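Local structure of protein-S-isoprenylcysteine O-methyltransferase (Tribolium castaneum, 5V7P) at residues Ile161-Cys166 and Gly221-Ile225. The protein catalyses methyl transfer from S-adenosyl-L-methionine to the C-terminal carboxylate of isoprenylated cysteine residues, as an integral membrane enzyme of the endoplasmic reticulum. Sequence-based numbering, arbitrary orientation.
Sequences IGLCVC and GTQII. With MPG ([(Z)-octadec-9-enyl] (2R)-2,3-bis(oxidanyl)propanoate), chain B.
I161 and I224 meet loosely through their CG2 methyls (4.5 Å). The next residue, G162, is where the backbones come together: its CA is 4.4 Å from the CA of I225. The trans position of CG2 to the I224 N sets this methyl against G162 N, 3.5 Å away. Any CB on G162 would clash with the 221-225 backbone. L163 starts away from the partner but bends back, its CD2 reaching I225 CG1 at 3.5 Å, the two side chains crossing at about a right angle; V98 of helix 90-113 touches both. This is a glycine-mediated, nearly antiparallel packing of two transmembrane helices, 156-180 and 210-225; the axes of 161-166 and 221-225 approach to 7.3 Å, their directions 160° apart. G221 is the reciprocal glycine: V165 CG2 presses on its CA at 3.3 Å, tighter than usual carbon contact. C166 SG, anti to its carbonyl carbon (chi1 -79°), reaches over the backbone to 3.3 Å from T222 N and also touches I225 CD1. The T222 side chain starts away from 161-166, yet its CG2 still touches C166 SG; its OG1 is hydrogen-bonded to S219 O and accepts a hydrogen bond from Q223 NE2, lying 19° out of the plane of that amide. MPG O2 is 2.9 Å from T222 OG1. Replacing T222 by an alanine is likely to cost Q223 NE2 this acceptor and S219 O its side-chain partner, and to open a gap beside C166 SG.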
ATOM      1  N   ILE A 161     -17.814 -16.161   3.044  1.00 22.84           N
ATOM      2  CA  ILE A 161     -17.015 -15.977   4.251  1.00 22.92           C
ATOM      3  C   ILE A 161     -15.869 -15.015   3.967  1.00 23.82           C
ATOM      4  O   ILE A 161     -15.592 -14.106   4.756  1.00 21.46           O
ATOM      5  CB  ILE A 161     -16.512 -17.337   4.778  1.00 27.15           C
ATOM      6  CG1 ILE A 161     -17.666 -18.095   5.445  1.00 35.86           C
ATOM      7  CG2 ILE A 161     -15.342 -17.157   5.756  1.00 26.52           C
ATOM      8  CD1 ILE A 161     -17.314 -19.494   5.922  1.00 40.20           C
ATOM      9  N   GLY A 162     -15.199 -15.191   2.827  1.00 26.22           N
ATOM     10  CA  GLY A 162     -14.183 -14.235   2.423  1.00 26.36           C
ATOM     11  C   GLY A 162     -14.732 -12.827   2.295  1.00 24.86           C
ATOM     12  O   GLY A 162     -14.056 -11.854   2.635  1.00 24.64           O
ATOM     13  N   LEU A 163     -15.965 -12.700   1.796  1.00 23.06           N
ATOM     14  CA  LEU A 163     -16.614 -11.393   1.747  1.00 31.64           C
ATOM     15  C   LEU A 163     -16.721 -10.784   3.139  1.00 33.17           C
ATOM     16  O   LEU A 163     -16.458  -9.589   3.326  1.00 27.46           O
ATOM     17  CB  LEU A 163     -18.004 -11.517   1.116  1.00 32.87           C
ATOM     18  CG  LEU A 163     -18.172 -11.141  -0.359  1.00 41.50           C
ATOM     19  CD1 LEU A 163     -18.119  -9.634  -0.529  1.00 43.80           C
ATOM     20  CD2 LEU A 163     -17.119 -11.804  -1.227  1.00 52.41           C
ATOM     21  N   CYS A 164     -17.091 -11.595   4.130  1.00 26.97           N
ATOM     22  CA  CYS A 164     -17.308 -11.078   5.476  1.00 25.04           C
ATOM     23  C   CYS A 164     -16.017 -10.540   6.079  1.00 26.67           C
ATOM     24  O   CYS A 164     -15.998  -9.433   6.629  1.00 21.82           O
ATOM     25  CB  CYS A 164     -17.907 -12.167   6.367  1.00 25.59           C
ATOM     26  SG  CYS A 164     -19.637 -12.539   6.002  1.00 54.09           S
ATOM     27  N   VAL A 165     -14.920 -11.300   5.983  1.00 24.67           N
ATOM     28  CA  VAL A 165     -13.682 -10.833   6.602  1.00 33.47           C
ATOM     29  C   VAL A 165     -13.178  -9.593   5.878  1.00 26.89           C
ATOM     30  O   VAL A 165     -12.607  -8.691   6.502  1.00 22.16           O
ATOM     31  CB  VAL A 165     -12.591 -11.932   6.651  1.00 29.48           C
ATOM     32  CG1 VAL A 165     -13.179 -13.344   6.684  1.00 20.17           C
ATOM     33  CG2 VAL A 165     -11.582 -11.795   5.511  1.00 31.80           C
ATOM     34  N   CYS A 166     -13.384  -9.518   4.561  1.00 19.62           N
ATOM     35  CA  CYS A 166     -12.965  -8.336   3.816  1.00 17.08           C
ATOM     36  C   CYS A 166     -13.749  -7.108   4.251  1.00 20.34           C
ATOM     37  O   CYS A 166     -13.174  -6.028   4.424  1.00 22.18           O
ATOM     38  CB  CYS A 166     -13.130  -8.570   2.316  1.00 22.54           C
ATOM     39  SG  CYS A 166     -11.818  -9.556   1.582  1.00 25.07           S
ATOM     40  N   GLY A 221      -8.630 -12.300   3.057  1.00 19.57           N
ATOM     41  CA  GLY A 221     -10.024 -12.451   2.678  1.00 12.13           C
ATOM     42  C   GLY A 221     -10.226 -12.493   1.175  1.00 20.59           C
ATOM     43  O   GLY A 221     -11.031 -13.280   0.671  1.00 19.86           O
ATOM     44  N   THR A 222      -9.498 -11.649   0.438  1.00 18.89           N
ATOM     45  CA  THR A 222      -9.655 -11.612  -1.013  1.00 21.13           C
ATOM     46  C   THR A 222      -9.456 -12.994  -1.621  1.00 17.97           C
ATOM     47  O   THR A 222     -10.180 -13.386  -2.543  1.00 14.77           O
ATOM     48  CB  THR A 222      -8.672 -10.618  -1.635  1.00 15.70           C
ATOM     49  OG1 THR A 222      -7.329 -11.043  -1.385  1.00 19.51           O
ATOM     50  CG2 THR A 222      -8.883  -9.215  -1.072  1.00 18.23           C
ATOM     51  N   GLN A 223      -8.482 -13.748  -1.114  1.00 17.60           N
ATOM     52  CA  GLN A 223      -8.217 -15.081  -1.638  1.00 19.79           C
ATOM     53  C   GLN A 223      -9.194 -16.122  -1.115  1.00 22.12           C
ATOM     54  O   GLN A 223      -9.371 -17.163  -1.756  1.00 17.00           O
ATOM     55  CB  GLN A 223      -6.780 -15.491  -1.308  1.00 24.63           C
ATOM     56  CG  GLN A 223      -5.745 -14.549  -1.898  1.00 19.72           C
ATOM     57  CD  GLN A 223      -5.977 -14.303  -3.375  1.00 26.77           C
ATOM     58  OE1 GLN A 223      -5.945 -15.231  -4.180  1.00 29.36           O
ATOM     59  NE2 GLN A 223      -6.242 -13.051  -3.735  1.00 20.93           N
ATOM     60  N   ILE A 224      -9.833 -15.868   0.027  1.00 17.33           N
ATOM     61  CA  ILE A 224     -10.942 -16.719   0.442  1.00 14.25           C
ATOM     62  C   ILE A 224     -12.138 -16.494  -0.472  1.00 16.79           C
ATOM     63  O   ILE A 224     -12.853 -17.439  -0.829  1.00 19.10           O
ATOM     64  CB  ILE A 224     -11.295 -16.466   1.920  1.00 22.50           C
ATOM     65  CG1 ILE A 224     -10.079 -16.769   2.803  1.00 24.64           C
ATOM     66  CG2 ILE A 224     -12.502 -17.315   2.329  1.00 23.44           C
ATOM     67  CD1 ILE A 224     -10.304 -16.569   4.292  1.00 22.01           C
ATOM     68  N   ILE A 225     -12.372 -15.243  -0.874  1.00 17.88           N
ATOM     69  CA  ILE A 225     -13.405 -14.969  -1.869  1.00 16.45           C
ATOM     70  C   ILE A 225     -13.182 -15.848  -3.089  1.00 20.52           C
ATOM     71  O   ILE A 225     -14.081 -16.568  -3.535  1.00 22.70           O
ATOM     72  CB  ILE A 225     -13.413 -13.475  -2.247  1.00 15.87           C
ATOM     73  CG1 ILE A 225     -13.709 -12.619  -1.013  1.00 25.61           C
ATOM     74  CG2 ILE A 225     -14.438 -13.202  -3.353  1.00 16.98           C
ATOM     75  CD1 ILE A 225     -13.631 -11.123  -1.255  1.00 24.39           C
TER
HETATM   76  C2  MPG B 325      -0.542  -9.867  -2.660  1.00 59.11           C
HETATM   77  C3  MPG B 325      -0.906 -10.148  -1.207  1.00 64.24           C
HETATM   78  C4  MPG B 325      -0.373  -9.059  -0.281  1.00 56.78           C
HETATM   79  C5  MPG B 325      -0.988  -9.234   1.090  1.00 56.75           C
HETATM   80  C6  MPG B 325      -0.340  -8.252   2.051  1.00 59.90           C
HETATM   81  C7  MPG B 325      -0.633  -6.796   1.697  1.00 61.23           C
HETATM   82  C8  MPG B 325       0.625  -6.004   2.009  1.00 62.85           C
HETATM   83  C9  MPG B 325       0.273  -4.521   2.072  1.00 57.83           C
HETATM   84  C10 MPG B 325       0.700  -3.636   1.201  1.00 62.80           C
HETATM   85  C11 MPG B 325       1.605  -3.984   0.018  1.00 60.80           C
HETATM   86  C12 MPG B 325       1.323  -3.025  -1.127  1.00 55.73           C
HETATM   87  C13 MPG B 325       1.810  -1.622  -0.783  1.00 58.70           C
HETATM   88  C14 MPG B 325       1.068  -0.633  -1.670  1.00 64.76           C
HETATM   89  C15 MPG B 325       1.694   0.755  -1.546  1.00 68.36           C
HETATM   90  C16 MPG B 325       2.012   1.318  -2.929  1.00 63.50           C
HETATM   91  O1  MPG B 325      -2.470  -8.902  -3.652  1.00 73.41           O
HETATM   92  C1  MPG B 325      -1.200  -8.589  -3.180  1.00 58.69           C
HETATM   93  CXD MPG B 325      -4.910  -8.321  -3.577  1.00 51.44           C
HETATM   94  O2  MPG B 325      -5.904  -8.852  -2.749  1.00 59.22           O
HETATM   95  C21 MPG B 325      -4.911  -9.080  -4.912  1.00 64.55           C
HETATM   96  O3  MPG B 325      -5.729 -10.212  -4.821  1.00 52.90           O
HETATM   97  O4  MPG B 325      -3.435  -8.184  -1.746  1.00 70.63           O
HETATM   98  CX3 MPG B 325      -3.554  -8.457  -2.894  1.00 73.59           C